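Local coordinates for protein CocE/NonD family hydrolase (Staphylococcus aureus subsp. aureus COL, PDB 3III) that probably hydrolyses ester or amide bonds by means of an alpha/beta-hydrolase domain, although its natural substrate is not established, at residues V70-T75 / E106-G111; G167-A172 / R297-S302; W291-G296 / A305-E310. All blocks are in the same frame, centred on the assembly; numbering follows the deposited sequence.

Contact 1. Residues V70-T75 / E106-G111; sequences VMSADT and ESPDPG
V70 and S72 meet the outer carbons of the P108 ring, V70 at CB and CG, S72 at CD. CG1 of V70 approaches P108 CG to 3.7 Å and P108 CB to 3.8 Å, a snug apolar meeting of a branched methyl with a rigid ring. At the other end P108 CD lies 3.5 Å from S72 OG and 3.6 Å from S72 CB, so the serine offers carbon as well as oxygen to the proline. V70 places CG1 anti to its backbone N (chi1 177°), which carries this methyl over to the ring. Residues 70-74 belong to strand 67-74, an inner strand of the mixed central sheet of an alpha/beta-hydrolase. Their side chains alternate: V70 and S72 face the loop that carries P108, whereas M71, a selenomethionine, and A73 pack on helix 140-154. Valine suits an extended strand, and a compact serine fits where the chain of 106-111 runs close.

The packing is looser beside S107, whose CB stays 4.1 Å from S72 OG. This side is polar although buried, and K122 organises it: its NZ bonds to the hydroxyls of S72 and S107 and makes a salt bridge with D74, while S107 OG also binds P104 O. L171 of helix 170-179 touches S72, D74 and S107. Farther along, D109 takes the N-cap of the short helix at 110-113; its OD1 accepts from G111 N at 2.8 Å, with the donor above the carboxylate plane, and also binds S100.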
ATOM      1  N   VAL A  70       6.811  15.172  14.978  1.00  5.97           N
ATOM      2  CA  VAL A  70       6.552  14.310  13.839  1.00  6.52           C
ATOM      3  C   VAL A  70       7.542  13.151  13.938  1.00  7.52           C
ATOM      4  O   VAL A  70       8.736  13.373  14.119  1.00  8.28           O
ATOM      5  CB  VAL A  70       6.762  15.037  12.500  1.00  6.36           C
ATOM      6  CG1 VAL A  70       6.539  14.053  11.306  1.00  4.69           C
ATOM      7  CG2 VAL A  70       5.813  16.300  12.383  1.00  5.41           C
HETATM    8  N   MSE A  71       7.052  11.911  13.880  1.00  7.70           N
HETATM    9  CA  MSE A  71       7.923  10.730  14.042  1.00  8.12           C
HETATM   10  C   MSE A  71       7.709   9.718  12.947  1.00  7.18           C
HETATM   11  O   MSE A  71       6.587   9.613  12.416  1.00  7.79           O
HETATM   12  CB  MSE A  71       7.617  10.049  15.368  1.00  9.33           C
HETATM   13  CG  MSE A  71       8.621   8.931  15.714  1.00  8.88           C
HETATM   14 SE   MSE A  71       8.237   8.249  17.547  1.00 17.56          SE
HETATM   15  CE  MSE A  71       8.741   9.862  18.563  1.00  6.11           C
ATOM     16  N   SER A  72       8.791   9.057  12.513  1.00  7.65           N
ATOM     17  CA  SER A  72       8.676   7.874  11.687  1.00  6.12           C
ATOM     18  C   SER A  72       9.645   6.816  12.182  1.00  6.88           C
ATOM     19  O   SER A  72      10.719   7.111  12.821  1.00  6.66           O
ATOM     20  CB  SER A  72       8.911   8.173  10.197  1.00  6.73           C
ATOM     21  OG  SER A  72      10.290   8.387   9.942  1.00  9.17           O
ATOM     22  N   ALA A  73       9.317   5.558  11.873  1.00  5.96           N
ATOM     23  CA  ALA A  73      10.158   4.426  12.311  1.00  6.08           C
ATOM     24  C   ALA A  73      10.161   3.263  11.309  1.00  6.80           C
ATOM     25  O   ALA A  73       9.131   2.857  10.781  1.00  6.79           O
ATOM     26  CB  ALA A  73       9.736   3.951  13.668  1.00  5.49           C
ATOM     27  N   ASP A  74      11.353   2.692  11.098  1.00  8.19           N
ATOM     28  CA  ASP A  74      11.552   1.582  10.218  1.00  6.58           C
ATOM     29  C   ASP A  74      12.869   0.884  10.572  1.00  6.13           C
ATOM     30  O   ASP A  74      13.549   1.236  11.524  1.00  6.14           O
ATOM     31  CB  ASP A  74      11.573   2.083   8.759  1.00  6.96           C
ATOM     32  CG  ASP A  74      12.602   3.116   8.547  1.00  7.95           C
ATOM     33  OD1 ASP A  74      13.790   2.758   8.550  1.00  8.08           O
ATOM     34  OD2 ASP A  74      12.225   4.300   8.487  1.00 13.03           O
ATOM     35  N   THR A  75      13.164  -0.160   9.829  1.00  5.07           N
ATOM     36  CA  THR A  75      14.411  -0.884   9.949  1.00  4.79           C
ATOM     37  C   THR A  75      15.321  -0.751   8.726  1.00  5.70           C
ATOM     38  O   THR A  75      16.211  -1.556   8.511  1.00  6.40           O
ATOM     39  CB  THR A  75      14.148  -2.348  10.259  1.00  4.44           C
ATOM     40  OG1 THR A  75      13.347  -2.924   9.242  1.00  3.60           O
ATOM     41  CG2 THR A  75      13.482  -2.535  11.637  1.00  4.63           C
ATOM     42  N   GLU A 106      11.172   8.010   2.083  1.00 13.69           N
ATOM     43  CA  GLU A 106       9.838   7.781   2.607  1.00 12.00           C
ATOM     44  C   GLU A 106       9.549   8.466   3.918  1.00 11.10           C
ATOM     45  O   GLU A 106       8.415   8.403   4.418  1.00 11.83           O
ATOM     46  N   SER A 107      10.573   9.089   4.497  1.00 10.89           N
ATOM     47  CA  SER A 107      10.493   9.721   5.785  1.00 10.94           C
ATOM     48  C   SER A 107      10.002  11.169   5.651  1.00 10.12           C
ATOM     49  O   SER A 107      10.189  11.821   4.622  1.00  8.28           O
ATOM     50  CB  SER A 107      11.889   9.800   6.459  1.00 11.22           C
ATOM     51  OG  SER A 107      12.545   8.557   6.476  1.00 11.80           O
ATOM     52  N   PRO A 108       9.409  11.679   6.723  1.00  9.81           N
ATOM     53  CA  PRO A 108       9.180  13.138   6.799  1.00 10.24           C
ATOM     54  C   PRO A 108      10.467  13.907   6.731  1.00  9.35           C
ATOM     55  O   PRO A 108      11.419  13.557   7.421  1.00 12.53           O
ATOM     56  CB  PRO A 108       8.557  13.332   8.178  1.00 11.61           C
ATOM     57  CG  PRO A 108       8.150  12.029   8.681  1.00 11.31           C
ATOM     58  CD  PRO A 108       8.924  10.954   7.910  1.00  9.92           C
ATOM     59  N   ASP A 109      10.513  14.951   5.910  1.00  8.79           N
ATOM     60  CA  ASP A 109      11.747  15.695   5.621  1.00  8.54           C
ATOM     61  C   ASP A 109      11.890  16.773   6.679  1.00  9.40           C
ATOM     62  O   ASP A 109      11.023  17.652   6.809  1.00  8.41           O
ATOM     63  CB  ASP A 109      11.605  16.370   4.240  1.00  9.39           C
ATOM     64  CG  ASP A 109      12.848  17.097   3.798  1.00  7.73           C
ATOM     65  OD1 ASP A 109      13.790  17.346   4.597  1.00  9.94           O
ATOM     66  OD2 ASP A 109      12.873  17.410   2.588  1.00 10.20           O
ATOM     67  N   PRO A 110      12.935  16.722   7.473  1.00  9.41           N
ATOM     68  CA  PRO A 110      13.074  17.811   8.437  1.00 10.11           C
ATOM     69  C   PRO A 110      13.227  19.219   7.830  1.00  9.02           C
ATOM     70  O   PRO A 110      12.934  20.195   8.511  1.00  9.14           O
ATOM     71  CB  PRO A 110      14.303  17.417   9.241  1.00 10.65           C
ATOM     72  CG  PRO A 110      14.951  16.393   8.502  1.00 11.58           C
ATOM     73  CD  PRO A 110      13.978  15.694   7.650  1.00 11.35           C
ATOM     74  N   GLY A 111      13.654  19.318   6.576  1.00  8.97           N
ATOM     75  CA  GLY A 111      13.761  20.587   5.893  1.00  9.34           C
ATOM     76  C   GLY A 111      12.371  21.193   5.594  1.00  8.36           C
ATOM     77  O   GLY A 111      12.270  22.394   5.284  1.00  6.62           O
TER

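Contact 2. Residues G167-A172 / R297-S302; sequences GVSYLA and RKEWES. With PLM (palmitic acid), chain G.
The backbones come closest at V168 and W300, whose CA atoms are 7.3 Å apart, just before the chain turns sharply through S169 at phi 63° and psi -119°. V168 CG1 fills the angle between two side chains, 3.3 Å from E299 OE2 and 3.5 Å from W300 NE1. E299 reaches it by an extended chain, and its OE2 also lies 3.6 Å above one face of the indole, near the ring's periphery. Water 1, in the indole plane, accepts from W300 NE1 and donates to V168 O, bridging the segments. The strand-turn-helix with its Gly-X-Ser sequence is the nucleophile elbow of alpha/beta hydrolases, and G167 allows the close approach of L171 that this turn demands. S169 is therefore probably the nucleophile, consistent with the bond between its OG and H274 NE2. Its OG, anti to the backbone N (chi1 -176°), donates to O1 of the bound palmitic acid at 2.6 Å. Y76 OH also bonds to the ligand, and palmitic acid O2 lies at the indole edge, 3.6 Å from W300 CZ2. Water 2 sits among S169 OG, E299 OE2 and the ligand O2, more acceptors than its two protons can serve.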
ATOM      1  N   GLY A 167       4.687   8.847   7.301  1.00  8.40           N
ATOM      2  CA  GLY A 167       5.652   8.209   6.454  1.00  8.88           C
ATOM      3  C   GLY A 167       5.022   7.188   5.498  1.00  8.97           C
ATOM      4  O   GLY A 167       3.849   6.864   5.624  1.00  6.14           O
ATOM      5  N   VAL A 168       5.860   6.665   4.595  1.00  8.71           N
ATOM      6  CA  VAL A 168       5.420   5.859   3.444  1.00  8.90           C
ATOM      7  C   VAL A 168       5.920   4.433   3.593  1.00  8.02           C
ATOM      8  O   VAL A 168       7.045   4.213   4.095  1.00  8.77           O
ATOM      9  CB  VAL A 168       5.995   6.484   2.124  1.00 10.62           C
ATOM     10  CG1 VAL A 168       5.590   5.684   0.902  1.00  7.95           C
ATOM     11  CG2 VAL A 168       5.481   7.991   2.021  1.00 10.84           C
ATOM     12  N   SER A 169       5.103   3.504   3.110  1.00  7.20           N
ATOM     13  CA  SER A 169       5.445   2.090   2.911  1.00  7.52           C
ATOM     14  C   SER A 169       5.752   1.473   4.295  1.00  7.92           C
ATOM     15  O   SER A 169       4.883   1.470   5.146  1.00  8.11           O
ATOM     16  CB  SER A 169       6.583   1.941   1.901  1.00  8.40           C
ATOM     17  OG  SER A 169       6.829   0.559   1.667  1.00 10.02           O
ATOM     18  N   TYR A 170       6.951   0.956   4.550  1.00  9.26           N
ATOM     19  CA  TYR A 170       7.263   0.362   5.894  1.00  9.56           C
ATOM     20  C   TYR A 170       6.921   1.393   7.007  1.00  9.46           C
ATOM     21  O   TYR A 170       6.373   1.040   8.046  1.00  9.76           O
ATOM     22  CB  TYR A 170       8.744   0.012   5.992  1.00 10.58           C
ATOM     23  CG  TYR A 170       9.183  -0.926   7.080  1.00 10.23           C
ATOM     24  CD1 TYR A 170       9.774  -2.145   6.747  1.00 10.67           C
ATOM     25  CD2 TYR A 170       9.119  -0.575   8.433  1.00  8.67           C
ATOM     26  CE1 TYR A 170      10.236  -3.022   7.734  1.00  8.53           C
ATOM     27  CE2 TYR A 170       9.561  -1.450   9.444  1.00  8.95           C
ATOM     28  CZ  TYR A 170      10.118  -2.684   9.070  1.00 10.33           C
ATOM     29  OH  TYR A 170      10.587  -3.543  10.060  1.00  9.07           O
ATOM     30  N   LEU A 171       7.211   2.675   6.746  1.00  9.07           N
ATOM     31  CA  LEU A 171       6.953   3.761   7.667  1.00  8.35           C
ATOM     32  C   LEU A 171       5.448   4.023   7.911  1.00  8.83           C
ATOM     33  O   LEU A 171       5.082   4.743   8.857  1.00 10.44           O
ATOM     34  CB  LEU A 171       7.697   5.040   7.239  1.00  8.82           C
ATOM     35  CG  LEU A 171       9.247   5.011   7.124  1.00  8.45           C
ATOM     36  CD1 LEU A 171       9.801   4.122   6.063  1.00 10.10           C
ATOM     37  CD2 LEU A 171       9.689   6.481   6.905  1.00  8.63           C
ATOM     38  N   ALA A 172       4.599   3.548   6.998  1.00  8.73           N
ATOM     39  CA  ALA A 172       3.141   3.544   7.143  1.00  7.67           C
ATOM     40  C   ALA A 172       2.638   2.289   7.841  1.00  8.04           C
ATOM     41  O   ALA A 172       1.769   2.366   8.742  1.00  7.72           O
ATOM     42  CB  ALA A 172       2.445   3.716   5.765  1.00  6.35           C
ATOM     43  N   ARG A 297      -1.442   8.132  -9.145  1.00  8.89           N
ATOM     44  CA  ARG A 297      -0.114   8.615  -9.535  1.00  8.72           C
ATOM     45  C   ARG A 297       0.974   7.814  -8.795  1.00  9.21           C
ATOM     46  O   ARG A 297       0.708   6.730  -8.275  1.00  7.79           O
ATOM     47  CB  ARG A 297      -0.031  10.110  -9.206  1.00  8.95           C
ATOM     48  CG  ARG A 297      -1.286  10.970  -9.670  1.00  8.49           C
ATOM     49  CD  ARG A 297      -1.395  10.935 -11.137  1.00  9.42           C
ATOM     50  NE  ARG A 297      -2.666  11.513 -11.602  1.00  7.95           N
ATOM     51  CZ  ARG A 297      -2.852  12.750 -12.042  1.00 12.10           C
ATOM     52  NH1 ARG A 297      -1.864  13.637 -12.043  1.00 13.54           N
ATOM     53  NH2 ARG A 297      -4.087  13.104 -12.435  1.00 15.24           N
ATOM     54  N   LYS A 298       2.208   8.325  -8.779  1.00  8.55           N
ATOM     55  CA  LYS A 298       3.329   7.590  -8.228  1.00  9.54           C
ATOM     56  C   LYS A 298       3.474   7.819  -6.696  1.00  8.95           C
ATOM     57  O   LYS A 298       3.105   8.868  -6.170  1.00  9.42           O
ATOM     58  CB  LYS A 298       4.608   7.975  -9.014  1.00 10.28           C
ATOM     59  CG  LYS A 298       4.712   7.414 -10.399  1.00  9.70           C
ATOM     60  CD  LYS A 298       5.726   8.191 -11.280  1.00  8.20           C
ATOM     61  CE  LYS A 298       5.715   7.775 -12.723  1.00  9.01           C
ATOM     62  NZ  LYS A 298       6.041   6.337 -13.057  1.00  6.26           N
ATOM     63  N   GLU A 299       4.036   6.846  -6.009  1.00  9.52           N
ATOM     64  CA  GLU A 299       3.987   6.734  -4.534  1.00 10.01           C
ATOM     65  C   GLU A 299       4.738   7.806  -3.758  1.00  9.70           C
ATOM     66  O   GLU A 299       4.102   8.656  -3.094  1.00 10.11           O
ATOM     67  CB  GLU A 299       4.446   5.327  -4.125  1.00  9.57           C
ATOM     68  CG  GLU A 299       4.577   4.989  -2.638  1.00 11.08           C
ATOM     69  CD  GLU A 299       5.133   3.588  -2.425  1.00 11.94           C
ATOM     70  OE1 GLU A 299       5.225   2.843  -3.427  1.00 15.87           O
ATOM     71  OE2 GLU A 299       5.517   3.194  -1.306  1.00 14.01           O
ATOM     72  N   TRP A 300       6.064   7.765  -3.822  1.00 10.16           N
ATOM     73  CA  TRP A 300       6.897   8.739  -3.103  1.00 10.24           C
ATOM     74  C   TRP A 300       6.758  10.120  -3.756  1.00 10.28           C
ATOM     75  O   TRP A 300       6.788  11.143  -3.069  1.00 11.31           O
ATOM     76  CB  TRP A 300       8.372   8.313  -3.042  1.00 11.04           C
ATOM     77  CG  TRP A 300       8.590   7.066  -2.234  1.00 12.72           C
ATOM     78  CD1 TRP A 300       8.644   6.962  -0.864  1.00 13.56           C
ATOM     79  CD2 TRP A 300       8.742   5.738  -2.736  1.00 14.71           C
ATOM     80  NE1 TRP A 300       8.826   5.655  -0.494  1.00 12.60           N
ATOM     81  CE2 TRP A 300       8.863   4.879  -1.618  1.00 12.77           C
ATOM     82  CE3 TRP A 300       8.772   5.189  -4.029  1.00 16.64           C
ATOM     83  CZ2 TRP A 300       9.065   3.513  -1.739  1.00 13.54           C
ATOM     84  CZ3 TRP A 300       8.945   3.835  -4.166  1.00 16.14           C
ATOM     85  CH2 TRP A 300       9.070   2.992  -3.021  1.00 15.52           C
ATOM     86  N   GLU A 301       6.598  10.174  -5.075  1.00  8.73           N
ATOM     87  CA  GLU A 301       6.348  11.453  -5.739  1.00 10.01           C
ATOM     88  C   GLU A 301       5.131  12.211  -5.140  1.00  9.95           C
ATOM     89  O   GLU A 301       5.202  13.410  -4.825  1.00  8.70           O
ATOM     90  CB  GLU A 301       6.205  11.237  -7.235  1.00  9.14           C
ATOM     91  CG  GLU A 301       5.726  12.520  -8.013  1.00 12.33           C
ATOM     92  CD  GLU A 301       5.457  12.174  -9.455  1.00 10.12           C
ATOM     93  OE1 GLU A 301       6.470  11.905 -10.203  1.00 14.86           O
ATOM     94  OE2 GLU A 301       4.275  12.167  -9.838  1.00 12.30           O
ATOM     95  N   SER A 302       4.032  11.501  -4.908  1.00  9.35           N
ATOM     96  CA  SER A 302       2.859  12.127  -4.413  1.00 10.14           C
ATOM     97  C   SER A 302       3.023  12.534  -2.913  1.00 10.16           C
ATOM     98  O   SER A 302       2.504  13.582  -2.517  1.00 11.35           O
ATOM     99  CB  SER A 302       1.621  11.262  -4.584  1.00 11.15           C
ATOM    100  OG  SER A 302       1.329  10.914  -5.941  1.00 13.50           O
TER
HETATM  101  C1  PLM G 566       9.686  -0.243   0.332  1.00 22.11           C
HETATM  102  O1  PLM G 566       9.283  -0.228   1.493  1.00 21.78           O
HETATM  103  O2  PLM G 566       8.911   0.152  -0.556  1.00 22.36           O
HETATM  104  C2  PLM G 566      11.057  -0.767   0.043  1.00 22.10           C
HETATM  105  C3  PLM G 566      11.498  -0.495  -1.384  1.00 22.76           C
HETATM  106  C4  PLM G 566      12.946  -0.863  -1.705  1.00 22.59           C
HETATM  107  C5  PLM G 566      13.454  -0.299  -3.065  1.00 23.09           C
HETATM  108  C6  PLM G 566      14.612  -1.076  -3.749  1.00 23.41           C
HETATM  109  C7  PLM G 566      15.878  -0.326  -4.234  1.00 23.78           C
HETATM  110  C8  PLM G 566      15.964   0.060  -5.734  1.00 23.33           C
HETATM  111  O   HOH W   1       9.096   4.510   2.122  1.00 14.04           O
HETATM  112  O   HOH W   2       6.337   0.762  -1.252  1.00 12.68           O

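Contact 3. Residues W291-G296 / A305-E310; sequences WLYVHG and ARENLE
The phenol ring of Y293 and the side-chain amide of N308 meet nearly at right angles as side chains, their planes 61° apart. N308 OD1 comes obliquely to the ring, 3.7 Å from Y293 CE2, while N308 ND2 stands 3.7 Å from Y293 OH. Both ends of the amide thus touch the far part of the phenol by van der Waals contact. R311 makes a cation-pi interaction with the ring and also donates to N308 OD1 from its NH2, so one arginine serves both flat groups. N308 ND2 in turn binds S302 O, near the end of helix 299-304. Asparagine suits this buried place because its amide offers an acceptor to R311 and a donor to the carbonyl, which together should fix its rotation.

Strand 290-295 is joined through helices 299-304 and 306-319 to its parallel neighbour 333-338, a beta-alpha-beta crossover of the hydrolase sheet. Y293, with CG anti to its backbone N (chi1 172°), spans the gap from the strand to the longer helix; the CA atoms of Y293 and N308 are 9.6 Å apart, a gap that a long aromatic side chain can bridge.

At the more open margin, Y293 OH and E307 OE2 are bridged by water 3, which lies 3.0 Å from Y293 OH and donates to E307 OE2. One turn along the helix, on its outer side, R306 NE forms a salt bridge with E310 OE2 at 2.9 Å; the carboxylate oxygen lies at the guanidinium edge, in its plane, and uses its anti lone pair.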
ATOM      1  N   TRP A 291      -9.795  10.568   7.598  1.00  9.67           N
ATOM      2  CA  TRP A 291      -9.871  11.045   6.223  1.00  9.14           C
ATOM      3  C   TRP A 291      -9.069  10.144   5.333  1.00  7.46           C
ATOM      4  O   TRP A 291      -8.040   9.601   5.743  1.00  6.64           O
ATOM      5  CB  TRP A 291      -9.306  12.479   6.137  1.00  9.52           C
ATOM      6  CG  TRP A 291     -10.213  13.473   6.807  1.00 10.53           C
ATOM      7  CD1 TRP A 291     -11.190  14.233   6.211  1.00 12.67           C
ATOM      8  CD2 TRP A 291     -10.262  13.795   8.203  1.00  8.74           C
ATOM      9  NE1 TRP A 291     -11.841  14.976   7.151  1.00 10.03           N
ATOM     10  CE2 TRP A 291     -11.301  14.714   8.383  1.00  9.99           C
ATOM     11  CE3 TRP A 291      -9.544  13.366   9.323  1.00  7.72           C
ATOM     12  CZ2 TRP A 291     -11.620  15.263   9.637  1.00  9.98           C
ATOM     13  CZ3 TRP A 291      -9.876  13.932  10.590  1.00  6.64           C
ATOM     14  CH2 TRP A 291     -10.898  14.845  10.717  1.00  9.60           C
ATOM     15  N   LEU A 292      -9.475  10.061   4.082  1.00  7.44           N
ATOM     16  CA  LEU A 292      -8.780   9.254   3.102  1.00  8.51           C
ATOM     17  C   LEU A 292      -8.510  10.085   1.847  1.00  8.96           C
ATOM     18  O   LEU A 292      -9.404  10.809   1.342  1.00  8.01           O
ATOM     19  CB  LEU A 292      -9.661   8.030   2.745  1.00  8.97           C
ATOM     20  CG  LEU A 292      -9.251   7.147   1.579  1.00  9.59           C
ATOM     21  CD1 LEU A 292      -7.946   6.468   1.920  1.00  6.53           C
ATOM     22  CD2 LEU A 292     -10.391   6.086   1.247  1.00 11.31           C
ATOM     23  N   TYR A 293      -7.297   9.981   1.329  1.00  9.37           N
ATOM     24  CA  TYR A 293      -6.948  10.618   0.057  1.00  8.54           C
ATOM     25  C   TYR A 293      -6.458   9.515  -0.892  1.00  8.59           C
ATOM     26  O   TYR A 293      -5.544   8.771  -0.529  1.00  8.86           O
ATOM     27  CB  TYR A 293      -5.835  11.612   0.306  1.00  8.62           C
ATOM     28  CG  TYR A 293      -5.219  12.230  -0.922  1.00  9.28           C
ATOM     29  CD1 TYR A 293      -5.925  13.112  -1.693  1.00 12.30           C
ATOM     30  CD2 TYR A 293      -3.930  11.891  -1.314  1.00 11.17           C
ATOM     31  CE1 TYR A 293      -5.378  13.642  -2.868  1.00 17.40           C
ATOM     32  CE2 TYR A 293      -3.353  12.444  -2.446  1.00 12.93           C
ATOM     33  CZ  TYR A 293      -4.065  13.308  -3.212  1.00 12.96           C
ATOM     34  OH  TYR A 293      -3.505  13.789  -4.356  1.00 20.10           O
ATOM     35  N   VAL A 294      -7.061   9.412  -2.073  1.00  8.97           N
ATOM     36  CA  VAL A 294      -6.698   8.404  -3.084  1.00  8.06           C
ATOM     37  C   VAL A 294      -6.270   9.051  -4.381  1.00  8.37           C
ATOM     38  O   VAL A 294      -7.020   9.815  -4.984  1.00  9.02           O
ATOM     39  CB  VAL A 294      -7.798   7.390  -3.362  1.00  9.44           C
ATOM     40  CG1 VAL A 294      -7.251   6.156  -4.122  1.00  9.53           C
ATOM     41  CG2 VAL A 294      -8.525   6.914  -2.043  1.00  7.64           C
ATOM     42  N   HIS A 295      -5.121   8.627  -4.887  1.00  9.19           N
ATOM     43  CA  HIS A 295      -4.658   9.072  -6.203  1.00  8.48           C
ATOM     44  C   HIS A 295      -4.218   7.904  -7.064  1.00 10.00           C
ATOM     45  O   HIS A 295      -3.933   6.803  -6.539  1.00 10.68           O
ATOM     46  CB  HIS A 295      -3.515  10.063  -6.030  1.00  8.42           C
ATOM     47  CG  HIS A 295      -2.266   9.468  -5.470  1.00  7.77           C
ATOM     48  ND1 HIS A 295      -1.389   8.749  -6.256  1.00  9.20           N
ATOM     49  CD2 HIS A 295      -1.748   9.467  -4.226  1.00  9.32           C
ATOM     50  CE1 HIS A 295      -0.379   8.338  -5.507  1.00 11.08           C
ATOM     51  NE2 HIS A 295      -0.580   8.744  -4.266  1.00  8.81           N
ATOM     52  N   GLY A 296      -4.144   8.158  -8.373  1.00  9.08           N
ATOM     53  CA  GLY A 296      -3.668   7.193  -9.352  1.00  9.09           C
ATOM     54  C   GLY A 296      -2.312   7.594  -9.976  1.00  9.32           C
ATOM     55  O   GLY A 296      -2.047   7.326 -11.154  1.00  8.81           O
ATOM     56  N   ALA A 305       5.054  15.754  -2.853  1.00  7.86           N
ATOM     57  CA  ALA A 305       4.531  16.863  -3.645  1.00  8.17           C
ATOM     58  C   ALA A 305       4.068  17.955  -2.704  1.00  8.05           C
ATOM     59  O   ALA A 305       3.444  17.683  -1.656  1.00  9.52           O
ATOM     60  CB  ALA A 305       3.308  16.400  -4.503  1.00  7.12           C
ATOM     61  N   ARG A 306       4.341  19.201  -3.063  1.00  7.91           N
ATOM     62  CA  ARG A 306       4.040  20.321  -2.171  1.00  8.48           C
ATOM     63  C   ARG A 306       2.552  20.349  -1.723  1.00  8.26           C
ATOM     64  O   ARG A 306       2.288  20.589  -0.555  1.00  6.48           O
ATOM     65  CB  ARG A 306       4.442  21.654  -2.808  1.00  8.23           C
ATOM     66  CG  ARG A 306       4.278  22.918  -1.885  1.00  6.76           C
ATOM     67  CD  ARG A 306       5.144  22.812  -0.624  1.00  6.95           C
ATOM     68  NE  ARG A 306       5.182  24.051   0.139  1.00  7.74           N
ATOM     69  CZ  ARG A 306       5.941  25.103  -0.153  1.00  8.56           C
ATOM     70  NH1 ARG A 306       5.894  26.193   0.654  1.00  9.32           N
ATOM     71  NH2 ARG A 306       6.762  25.073  -1.203  1.00 10.24           N
ATOM     72  N   GLU A 307       1.585  20.107  -2.623  1.00  8.62           N
ATOM     73  CA  GLU A 307       0.205  20.136  -2.162  1.00  9.68           C
ATOM     74  C   GLU A 307      -0.079  19.104  -1.095  1.00  9.20           C
ATOM     75  O   GLU A 307      -0.926  19.371  -0.243  1.00  9.44           O
ATOM     76  CB  GLU A 307      -0.825  19.997  -3.292  1.00 10.77           C
ATOM     77  CG  GLU A 307      -0.761  18.754  -4.023  1.00 16.30           C
ATOM     78  CD  GLU A 307      -1.937  18.635  -5.037  1.00 23.00           C
ATOM     79  OE1 GLU A 307      -2.500  19.656  -5.449  1.00 16.45           O
ATOM     80  OE2 GLU A 307      -2.260  17.493  -5.398  1.00 28.28           O
ATOM     81  N   ASN A 308       0.597  17.930  -1.145  1.00  8.72           N
ATOM     82  CA  ASN A 308       0.341  16.898  -0.135  1.00  7.06           C
ATOM     83  C   ASN A 308       1.093  17.141   1.144  1.00  7.90           C
ATOM     84  O   ASN A 308       0.598  16.800   2.250  1.00  6.90           O
ATOM     85  CB  ASN A 308       0.549  15.489  -0.751  1.00  8.13           C
ATOM     86  CG  ASN A 308      -0.539  15.164  -1.782  1.00 10.35           C
ATOM     87  OD1 ASN A 308      -1.680  15.592  -1.616  1.00 12.41           O
ATOM     88  ND2 ASN A 308      -0.173  14.511  -2.882  1.00  6.78           N
ATOM     89  N   LEU A 309       2.264  17.793   1.055  1.00  7.94           N
ATOM     90  CA  LEU A 309       2.929  18.258   2.289  1.00  7.08           C
ATOM     91  C   LEU A 309       2.041  19.296   2.976  1.00  7.88           C
ATOM     92  O   LEU A 309       1.944  19.330   4.181  1.00  7.94           O
ATOM     93  CB  LEU A 309       4.339  18.811   1.999  1.00  8.07           C
ATOM     94  CG  LEU A 309       5.346  17.806   1.458  1.00  8.51           C
ATOM     95  CD1 LEU A 309       6.725  18.507   1.157  1.00  7.95           C
ATOM     96  CD2 LEU A 309       5.525  16.680   2.435  1.00  9.21           C
ATOM     97  N   GLU A 310       1.391  20.185   2.206  1.00  7.04           N
ATOM     98  CA  GLU A 310       0.592  21.202   2.818  1.00  7.04           C
ATOM     99  C   GLU A 310      -0.667  20.547   3.459  1.00  6.23           C
ATOM    100  O   GLU A 310      -1.136  20.994   4.512  1.00  5.90           O
ATOM    101  CB  GLU A 310       0.200  22.327   1.836  1.00  7.20           C
ATOM    102  CG  GLU A 310       1.303  23.185   1.239  1.00  7.72           C
ATOM    103  CD  GLU A 310       1.918  24.109   2.261  1.00 11.52           C
ATOM    104  OE1 GLU A 310       1.168  24.588   3.158  1.00  8.28           O
ATOM    105  OE2 GLU A 310       3.129  24.329   2.164  1.00 11.41           O
TER
HETATM  106  O   HOH W   3      -5.011  16.183  -5.197  1.00 28.66           O

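All three contacts reach the same mixed central sheet. Strands 67-74 and 162-168, of contacts 1 and 2, are neighbours in it, and strand 290-295 of contact 3 lies three places beyond 162-168. The centres of contacts 1 and 2 are about 11 Å apart, those of 2 and 3 about 10 Å, and those of 1 and 3 about 17 Å. Contact 1 closes before contact 2 opens, whereas the segments of contacts 2 and 3 alternate along the chain. Segment 167-172 meets contact 1, where E106 O probably bonds to V168 N; segment 297-302 meets contact 3, through S302 O to N308 ND2 and S302 OG against H295. Contact 2 thus lies between the other two.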